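Local coordinates for 2-Keto-3-deoxy-(6-phospho-)gluconate aldolase (Thermoproteus tenax, PDB 2R94), which acts as an aldolase of the dihydrodipicolinate synthetase family, folded as a TIM barrel and assembled from four chains, at residues A5-T10 with N23-I28; R66-V71 with A91-S96; V125-Y130 with R150-T155. All coordinates share one frame; numbering follows the deposited sequence.

Contact 1 of 3, residues A5-T10 with N23-I28. With PYR (pyruvic acid), chain E.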
loop_
_atom_site.group_PDB
_atom_site.type_symbol
_atom_site.label_atom_id
_atom_site.label_comp_id
_atom_site.label_asym_id
_atom_site.label_seq_id
_atom_site.Cartn_x
_atom_site.Cartn_y
_atom_site.Cartn_z
ATOM N N ALA A 5 27.427 3.064 -10.768
ATOM C CA ALA A 5 27.333 1.799 -10.070
ATOM C C ALA A 5 27.155 2.067 -8.604
ATOM O O ALA A 5 28.017 2.658 -8.004
ATOM C CB ALA A 5 28.544 0.975 -10.267
ATOM N N PRO A 6 26.049 1.582 -8.007
ATOM C CA PRO A 6 25.948 1.643 -6.558
ATOM C C PRO A 6 26.701 0.408 -6.138
ATOM O O PRO A 6 26.147 -0.685 -6.150
ATOM C CB PRO A 6 24.470 1.472 -6.317
ATOM C CG PRO A 6 24.037 0.541 -7.464
ATOM C CD PRO A 6 24.885 0.909 -8.628
ATOM N N VAL A 7 27.987 0.580 -5.843
ATOM C CA VAL A 7 28.949 -0.520 -5.779
ATOM C C VAL A 7 28.743 -1.308 -4.514
ATOM O O VAL A 7 28.249 -0.759 -3.480
ATOM C CB VAL A 7 30.406 0.061 -5.896
ATOM C CG1 VAL A 7 30.726 0.951 -4.696
ATOM C CG2 VAL A 7 31.423 -1.048 -6.105
ATOM N N ILE A 8 29.034 -2.600 -4.577
ATOM C CA ILE A 8 28.854 -3.455 -3.413
ATOM C C ILE A 8 29.993 -3.153 -2.430
ATOM O O ILE A 8 31.088 -2.753 -2.838
ATOM C CB ILE A 8 28.962 -4.988 -3.752
ATOM C CG1 ILE A 8 30.155 -5.250 -4.634
ATOM C CG2 ILE A 8 27.779 -5.549 -4.586
ATOM C CD1 ILE A 8 30.279 -6.713 -4.979
ATOM N N THR A 9 29.742 -3.404 -1.144
ATOM C CA THR A 9 30.742 -3.328 -0.144
ATOM C C THR A 9 31.253 -4.756 0.104
ATOM O O THR A 9 30.492 -5.653 0.497
ATOM C CB THR A 9 30.132 -2.796 1.119
ATOM O OG1 THR A 9 29.479 -1.543 0.823
ATOM C CG2 THR A 9 31.222 -2.614 2.131
ATOM N N THR A 10 32.541 -4.971 -0.113
ATOM C CA THR A 10 33.030 -6.319 -0.145
ATOM C C THR A 10 33.679 -6.712 1.187
ATOM O O THR A 10 34.807 -6.334 1.471
ATOM C CB THR A 10 34.050 -6.454 -1.249
ATOM O OG1 THR A 10 35.090 -5.474 -1.043
ATOM C CG2 THR A 10 33.425 -6.167 -2.576
ATOM N N ASN A 23 39.862 -3.731 -6.811
ATOM C CA ASN A 23 39.875 -4.535 -8.024
ATOM C C ASN A 23 38.495 -4.494 -8.700
ATOM O O ASN A 23 38.392 -4.461 -9.923
ATOM C CB ASN A 23 40.294 -5.989 -7.731
ATOM C CG ASN A 23 40.102 -6.936 -8.960
ATOM O OD1 ASN A 23 40.747 -6.767 -9.985
ATOM N ND2 ASN A 23 39.217 -7.938 -8.835
ATOM N N HIS A 24 37.438 -4.512 -7.898
ATOM C CA HIS A 24 36.074 -4.543 -8.430
ATOM C C HIS A 24 35.759 -3.219 -9.051
ATOM O O HIS A 24 35.325 -3.159 -10.188
ATOM C CB HIS A 24 35.077 -4.864 -7.330
ATOM C CG HIS A 24 33.638 -4.809 -7.777
ATOM N ND1 HIS A 24 33.164 -5.513 -8.864
ATOM C CD2 HIS A 24 32.567 -4.158 -7.252
ATOM C CE1 HIS A 24 31.871 -5.268 -9.009
ATOM N NE2 HIS A 24 31.486 -4.452 -8.042
ATOM N N VAL A 25 35.993 -2.134 -8.320
ATOM C CA VAL A 25 35.776 -0.789 -8.864
ATOM C C VAL A 25 36.555 -0.559 -10.165
ATOM O O VAL A 25 36.070 0.085 -11.117
ATOM C CB VAL A 25 36.123 0.323 -7.865
ATOM C CG1 VAL A 25 36.139 1.647 -8.572
ATOM C CG2 VAL A 25 35.116 0.346 -6.716
ATOM N N LYS A 26 37.761 -1.095 -10.228
ATOM C CA LYS A 26 38.590 -0.794 -11.366
ATOM C C LYS A 26 38.100 -1.580 -12.547
ATOM O O LYS A 26 38.114 -1.090 -13.666
ATOM C CB LYS A 26 40.063 -1.093 -11.059
ATOM C CG LYS A 26 40.734 0.041 -10.273
ATOM C CD LYS A 26 41.864 -0.464 -9.378
ATOM C CE LYS A 26 42.348 0.659 -8.434
ATOM N NZ LYS A 26 43.633 0.260 -7.764
ATOM N N ASN A 27 37.652 -2.805 -12.285
ATOM C CA ASN A 27 37.052 -3.618 -13.321
ATOM C C ASN A 27 35.836 -2.946 -13.952
ATOM O O ASN A 27 35.788 -2.719 -15.162
ATOM C CB ASN A 27 36.654 -4.979 -12.781
ATOM C CG ASN A 27 35.960 -5.833 -13.843
ATOM O OD1 ASN A 27 36.534 -6.068 -14.889
ATOM N ND2 ASN A 27 34.726 -6.306 -13.564
ATOM N N ILE A 28 34.883 -2.544 -13.120
ATOM C CA ILE A 28 33.614 -2.111 -13.653
ATOM C C ILE A 28 33.752 -0.765 -14.316
ATOM O O ILE A 28 33.145 -0.533 -15.367
ATOM C CB ILE A 28 32.463 -2.183 -12.612
ATOM C CG1 ILE A 28 32.650 -1.205 -11.463
ATOM C CG2 ILE A 28 32.406 -3.550 -12.020
ATOM C CD1 ILE A 28 31.544 -1.323 -10.413
HETATM C C PYR E . 21.703 1.737 -4.561
HETATM O O PYR E . 21.823 0.494 -4.489
HETATM O OXT PYR E . 22.311 2.494 -3.755
HETATM C CA PYR E . 20.903 2.234 -5.529
HETATM C CB PYR E . 20.193 1.319 -6.489
#
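His24, on helix 20-29, pushes its imidazole between Val7 and Ile8, near the C-terminal end of strand 2-6. From CB outward, CG stands anti to the backbone N (chi1 175°), which sends the ring away from the helix and toward the chain at 5-10. CB and CG themselves come close to nothing in 5-10; the touching is left to the far side of the ring. CD2 meets Val7 CG2 at 3.5 Å and Ile8 CG1 at 3.7 Å. NE2, the next atom round, lies 3.7 Å from Ile8 CG1, and Ile8 CD1 continues along the ring to 4.0 Å from NE2. Both aliphatic chains approach the imidazole obliquely. Ile8 crosses His24 at about a right angle, whereas Val7 and His24 slide past one another in opposite directions.

The ring nitrogens are also occupied: ND1 is hydrogen-bonded to the hydroxyl of Tyr253, and NE2 to OD1 of Asn199. That same Asn199 OD1 receives the backbone N of Ile8, so a single amide oxygen ties the imidazole to the chain it packs on, and the bonds at ND1 and NE2 together should fix the ring's rotation.

Beside His24 the packing is wholly apolar. Val7 CG2 also reaches Val25 CG2 at 4.0 Å, and one turn on from His24, Ile28 stretches its CD1 to Ala5 CB, 3.8 Å away. Pro6 faces the other way, its CB 3.3 Å from C of the bound pyruvic acid. Around Pro6 the chain thus lies between ligand and helix, the layering of a TIM barrel, in which a helix packs outside the first strand and the strand's C-terminal end borders the active-site pocket.

Contact 2 of 3, residues R66-V71 with A91-S96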
loop_
_atom_site.group_PDB
_atom_site.type_symbol
_atom_site.label_atom_id
_atom_site.label_comp_id
_atom_site.label_asym_id
_atom_site.label_seq_id
_atom_site.Cartn_x
_atom_site.Cartn_y
_atom_site.Cartn_z
ATOM N N ARG A 66 35.419 9.423 -10.350
ATOM C CA ARG A 66 34.191 10.120 -10.013
ATOM C C ARG A 66 33.439 9.290 -9.004
ATOM O O ARG A 66 33.026 8.167 -9.308
ATOM C CB ARG A 66 33.337 10.340 -11.264
ATOM C CG ARG A 66 34.109 11.020 -12.429
ATOM C CD ARG A 66 33.221 11.238 -13.636
ATOM N NE ARG A 66 32.081 12.018 -13.203
ATOM C CZ ARG A 66 31.008 12.251 -13.944
ATOM N NH1 ARG A 66 30.913 11.720 -15.175
ATOM N NH2 ARG A 66 30.013 12.986 -13.451
ATOM N N VAL A 67 33.253 9.855 -7.810
ATOM C CA VAL A 67 32.661 9.167 -6.685
ATOM C C VAL A 67 31.568 9.974 -6.041
ATOM O O VAL A 67 31.706 11.171 -5.779
ATOM C CB VAL A 67 33.729 8.757 -5.595
ATOM C CG1 VAL A 67 33.050 8.051 -4.417
ATOM C CG2 VAL A 67 34.738 7.835 -6.192
ATOM N N ILE A 68 30.427 9.345 -5.802
ATOM C CA ILE A 68 29.408 10.025 -4.996
ATOM C C ILE A 68 29.337 9.166 -3.758
ATOM O O ILE A 68 29.424 7.935 -3.904
ATOM C CB ILE A 68 28.063 10.018 -5.718
ATOM C CG1 ILE A 68 28.216 10.773 -7.062
ATOM C CG2 ILE A 68 26.999 10.621 -4.850
ATOM C CD1 ILE A 68 26.880 10.834 -7.881
ATOM N N VAL A 69 29.229 9.776 -2.564
ATOM C CA VAL A 69 29.208 8.992 -1.379
ATOM C C VAL A 69 27.884 9.191 -0.731
ATOM O O VAL A 69 27.432 10.326 -0.583
ATOM C CB VAL A 69 30.401 9.344 -0.434
ATOM C CG1 VAL A 69 30.251 8.658 0.906
ATOM C CG2 VAL A 69 31.738 8.907 -1.123
ATOM N N GLN A 70 27.242 8.073 -0.389
ATOM C CA GLN A 70 25.941 8.103 0.207
ATOM C C GLN A 70 26.207 8.135 1.689
ATOM O O GLN A 70 26.963 7.297 2.187
ATOM C CB GLN A 70 25.166 6.833 -0.178
ATOM C CG GLN A 70 23.663 6.980 0.000
ATOM C CD GLN A 70 23.252 6.819 1.433
ATOM O OE1 GLN A 70 23.583 5.799 2.080
ATOM N NE2 GLN A 70 22.483 7.777 1.939
ATOM N N VAL A 71 25.581 9.074 2.396
ATOM C CA VAL A 71 26.026 9.427 3.737
ATOM C C VAL A 71 24.975 9.270 4.831
ATOM O O VAL A 71 25.239 9.603 5.960
ATOM C CB VAL A 71 26.541 10.900 3.806
ATOM C CG1 VAL A 71 27.693 11.185 2.831
ATOM C CG2 VAL A 71 25.400 11.889 3.627
ATOM N N ALA A 91 35.347 13.409 -3.462
ATOM C CA ALA A 91 34.068 12.918 -3.986
ATOM C C ALA A 91 33.449 14.064 -4.793
ATOM O O ALA A 91 33.555 15.188 -4.395
ATOM C CB ALA A 91 33.145 12.565 -2.836
ATOM N N GLU A 92 32.773 13.790 -5.901
ATOM C CA GLU A 92 32.241 14.883 -6.651
ATOM C C GLU A 92 30.900 15.320 -6.133
ATOM O O GLU A 92 30.419 16.394 -6.499
ATOM C CB GLU A 92 32.199 14.554 -8.133
ATOM C CG GLU A 92 31.139 13.571 -8.570
ATOM C CD GLU A 92 31.168 13.339 -10.130
ATOM O OE1 GLU A 92 32.255 13.506 -10.801
ATOM O OE2 GLU A 92 30.087 12.987 -10.660
ATOM N N ALA A 93 30.285 14.474 -5.302
ATOM C CA ALA A 93 29.019 14.797 -4.626
ATOM C C ALA A 93 28.801 13.861 -3.470
ATOM O O ALA A 93 29.446 12.820 -3.404
ATOM C CB ALA A 93 27.852 14.684 -5.590
ATOM N N VAL A 94 27.890 14.232 -2.567
ATOM C CA VAL A 94 27.393 13.340 -1.523
ATOM C C VAL A 94 25.894 13.145 -1.770
ATOM O O VAL A 94 25.240 13.998 -2.397
ATOM C CB VAL A 94 27.635 13.916 -0.067
ATOM C CG1 VAL A 94 29.106 13.946 0.213
ATOM C CG2 VAL A 94 27.079 15.310 0.067
ATOM N N ALA A 95 25.340 12.027 -1.309
ATOM C CA ALA A 95 23.929 11.780 -1.515
ATOM C C ALA A 95 23.436 11.347 -0.200
ATOM O O ALA A 95 24.209 10.811 0.586
ATOM C CB ALA A 95 23.741 10.633 -2.470
ATOM N N SER A 96 22.141 11.437 0.014
ATOM C CA SER A 96 21.592 10.875 1.240
ATOM C C SER A 96 20.158 10.408 1.023
ATOM O O SER A 96 19.364 11.137 0.448
ATOM C CB SER A 96 21.576 11.928 2.376
ATOM O OG SER A 96 21.126 11.300 3.595
#
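Arg66 and Glu92 close one end of a beta-alpha-beta unit of the TIM barrel, in which strand 67-70 leads through helix 76-88 to its parallel neighbour, strand 93-96. The guanidinium grips the carboxylate side-on. NE gives a fairly straight bond to Glu92 OE1 (2.8 Å, 166° at the hydrogen), while NH2 reaches Glu92 OE2, also at 2.8 Å, on the syn lone pair of that oxygen. The two planes are turned 42° from each other, so the fit is not flat. Both charges have second partners: Arg66 NH1 makes a salt bridge with Glu2, and Glu92 OE2 takes another from Arg173. Two arginines therefore share one carboxylate, which would probably keep it ionised.

Between the strands, Val67 O starts one residue short of the regular partner, accepting Glu92 N instead of Ala93 N. The usual parallel alternation follows: Val69 N is bonded to Ala93 O at 3.2 Å and Val69 O to Ala95 N at 2.8 Å, and Val71 N finishes the series on Ala95 O. The intervening residues bond to the strands on the other sides: Ile68 with Val36 and Val38 of strand 35-38, Gln70 with Val38, and Val94 with Pro124, so the sheet continues both ways. Where Ile68 and Gln70 face strand 93-96, they offer CA-H groups to Ala93 O and Ala95 O.

Side chains sort by face. Ile68, Gln70, Ala93 and Ala95 point into the barrel, with Ile68 CG2 4.0 Å from Ala95 CB; Val69 and Val94 turn outward to Ala86 of the connecting helix. At the end of strand 93-96 the hydroxyl of Ser96 is hydrogen-bonded to Tyr113 OH, and Ser96 CB rests 4.0 Å from Val71 CG2.

Contact 3 of 3, residues V125-Y130 with R150-T155. With PYR (pyruvic acid), chain E.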
loop_
_atom_site.group_PDB
_atom_site.type_symbol
_atom_site.label_atom_id
_atom_site.label_comp_id
_atom_site.label_asym_id
_atom_site.label_seq_id
_atom_site.Cartn_x
_atom_site.Cartn_y
_atom_site.Cartn_z
ATOM N N VAL A 125 24.872 18.204 -3.054
ATOM C CA VAL A 125 24.145 17.200 -2.317
ATOM C C VAL A 125 23.008 16.629 -3.183
ATOM O O VAL A 125 22.222 17.406 -3.719
ATOM C CB VAL A 125 23.533 17.862 -1.055
ATOM C CG1 VAL A 125 22.541 16.971 -0.381
ATOM C CG2 VAL A 125 24.677 18.209 -0.132
ATOM N N PHE A 126 22.963 15.298 -3.332
ATOM C CA PHE A 126 21.895 14.607 -4.057
ATOM C C PHE A 126 20.892 14.062 -3.077
ATOM O O PHE A 126 21.273 13.564 -2.016
ATOM C CB PHE A 126 22.435 13.369 -4.735
ATOM C CG PHE A 126 23.175 13.619 -5.999
ATOM C CD1 PHE A 126 24.058 14.658 -6.113
ATOM C CD2 PHE A 126 22.997 12.775 -7.085
ATOM C CE1 PHE A 126 24.744 14.862 -7.295
ATOM C CE2 PHE A 126 23.692 12.961 -8.269
ATOM C CZ PHE A 126 24.577 13.992 -8.375
ATOM N N LEU A 127 19.615 14.124 -3.448
ATOM C CA LEU A 127 18.592 13.450 -2.716
ATOM C C LEU A 127 18.637 12.030 -3.231
ATOM O O LEU A 127 18.722 11.844 -4.426
ATOM C CB LEU A 127 17.236 14.081 -3.021
ATOM C CG LEU A 127 16.079 13.157 -2.714
ATOM C CD1 LEU A 127 15.993 12.773 -1.235
ATOM C CD2 LEU A 127 14.751 13.738 -3.241
ATOM N N TYR A 128 18.668 11.027 -2.337
ATOM C CA TYR A 128 18.605 9.621 -2.784
ATOM C C TYR A 128 17.250 9.150 -2.335
ATOM O O TYR A 128 17.047 8.852 -1.181
ATOM C CB TYR A 128 19.744 8.773 -2.195
ATOM C CG TYR A 128 19.631 7.254 -2.345
ATOM C CD1 TYR A 128 18.688 6.649 -3.225
ATOM C CD2 TYR A 128 20.516 6.410 -1.637
ATOM C CE1 TYR A 128 18.613 5.235 -3.357
ATOM C CE2 TYR A 128 20.478 5.045 -1.746
ATOM C CZ TYR A 128 19.522 4.438 -2.598
ATOM O OH TYR A 128 19.501 3.054 -2.657
ATOM N N ASN A 129 16.288 9.200 -3.245
ATOM C CA ASN A 129 14.918 8.910 -2.903
ATOM C C ASN A 129 14.650 7.423 -3.155
ATOM O O ASN A 129 14.974 6.893 -4.216
ATOM C CB ASN A 129 13.974 9.825 -3.675
ATOM C CG ASN A 129 12.561 9.681 -3.248
ATOM O OD1 ASN A 129 11.705 9.300 -4.058
ATOM N ND2 ASN A 129 12.264 10.016 -2.011
ATOM N N TYR A 130 14.068 6.752 -2.165
ATOM C CA TYR A 130 13.861 5.327 -2.318
ATOM C C TYR A 130 12.685 4.874 -1.475
ATOM O O TYR A 130 12.897 4.237 -0.465
ATOM C CB TYR A 130 15.083 4.568 -1.853
ATOM C CG TYR A 130 15.051 3.095 -2.170
ATOM C CD1 TYR A 130 13.904 2.473 -2.693
ATOM C CD2 TYR A 130 16.166 2.334 -1.969
ATOM C CE1 TYR A 130 13.901 1.088 -2.998
ATOM C CE2 TYR A 130 16.183 0.984 -2.258
ATOM C CZ TYR A 130 15.056 0.368 -2.753
ATOM O OH TYR A 130 15.168 -0.969 -3.038
ATOM N N ARG A 150 20.970 19.340 -5.635
ATOM C CA ARG A 150 21.513 19.544 -6.951
ATOM C C ARG A 150 21.588 18.254 -7.747
ATOM O O ARG A 150 22.202 18.186 -8.813
ATOM C CB ARG A 150 22.866 20.240 -6.815
ATOM C CG ARG A 150 22.659 21.748 -6.515
ATOM C CD ARG A 150 23.868 22.475 -5.968
ATOM N NE ARG A 150 24.994 22.470 -6.883
ATOM C CZ ARG A 150 26.269 22.677 -6.515
ATOM N NH1 ARG A 150 26.604 22.910 -5.222
ATOM N NH2 ARG A 150 27.226 22.649 -7.442
ATOM N N GLY A 151 20.961 17.204 -7.233
ATOM C CA GLY A 151 21.037 15.907 -7.910
ATOM C C GLY A 151 20.013 14.992 -7.269
ATOM O O GLY A 151 19.670 15.190 -6.110
ATOM N N VAL A 152 19.499 14.013 -8.021
ATOM C CA VAL A 152 18.506 13.058 -7.471
ATOM C C VAL A 152 18.829 11.677 -7.969
ATOM O O VAL A 152 19.152 11.492 -9.133
ATOM C CB VAL A 152 17.056 13.455 -7.833
ATOM C CG1 VAL A 152 16.089 12.484 -7.316
ATOM C CG2 VAL A 152 16.740 14.871 -7.312
ATOM N N LYS A 153 18.870 10.715 -7.065
ATOM C CA LYS A 153 18.739 9.334 -7.470
ATOM C C LYS A 153 17.403 8.930 -6.966
ATOM O O LYS A 153 17.159 9.042 -5.768
ATOM C CB LYS A 153 19.765 8.458 -6.802
ATOM C CG LYS A 153 19.516 7.009 -7.085
ATOM C CD LYS A 153 20.565 6.134 -6.434
ATOM C CE LYS A 153 20.085 4.713 -6.385
ATOM N NZ LYS A 153 21.128 3.782 -5.809
ATOM N N ASP A 154 16.510 8.517 -7.876
ATOM C CA ASP A 154 15.135 8.117 -7.518
ATOM C C ASP A 154 15.021 6.647 -7.790
ATOM O O ASP A 154 15.033 6.199 -8.942
ATOM C CB ASP A 154 14.147 8.919 -8.334
ATOM C CG ASP A 154 12.749 8.754 -7.883
ATOM O OD1 ASP A 154 12.489 8.433 -6.692
ATOM O OD2 ASP A 154 11.856 9.009 -8.720
ATOM N N THR A 155 14.998 5.863 -6.727
ATOM C CA THR A 155 14.839 4.427 -6.902
ATOM C C THR A 155 13.377 4.160 -6.832
ATOM O O THR A 155 12.787 4.003 -5.761
ATOM C CB THR A 155 15.611 3.600 -5.884
ATOM O OG1 THR A 155 17.022 3.714 -6.188
ATOM C CG2 THR A 155 15.196 2.111 -6.030
HETATM C C PYR E . 21.703 1.737 -4.561
HETATM O O PYR E . 21.823 0.494 -4.489
HETATM O OXT PYR E . 22.311 2.494 -3.755
HETATM C CA PYR E . 20.903 2.234 -5.529
HETATM C CB PYR E . 20.193 1.319 -6.489
#
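Strands 125-129 and 150-154 run parallel, 18° apart, joined by five backbone bonds from Arg150 N with Val125 O to Thr155 N with Asn129 O. Gly151 lies under the Phe126 ring, its CA 3.6 Å from the ring centroid and almost on the normal. At the other end Thr155 does similar work with a methyl: CG2 sits over one face of Tyr130, 3.6 Å from the centroid, while its OG1 is buried without a polar partner.

Between them Lys153 and Tyr128 extend side by side into the barrel. Every torsion of the lysine is near 180°, so the chain runs straight, its CD over one face of the Tyr128 ring and its CE 3.4 Å from Tyr128 CE1. Lys153 NZ ends in a covalent bond to CA of pyruvic acid (1.6 Å). Tyr128 OH, hydrogen-bonded to Thr41, lies 3.1 Å from the ligand's OXT. The bond identifies Lys153 as the attachment site, consistent with the Schiff-base lysine of this aldolase family, with Tyr128 positioned beside the carboxylate.

From the N terminus, contact 1 closes first: after strand 2-6 the chain makes a short excursion and returns as helix 20-29. Contact 2 then closes over helix 76-88, making strands 67-70 and 93-96 neighbours, and contact 3 closes a later loop, holding helices 131-134 and 140-146, to pair strand 125-129 with strand 149-154. The three follow in series, none nested or crossed. Contacts 2 and 3 are joined directly, since 93-96 and 125-129 are adjacent strands and Val94 O probably accepts Phe126 N. Contact 1 lies across the barrel from contact 3, yet Pro6 and Lys153 meet there, and both border the pyruvic acid.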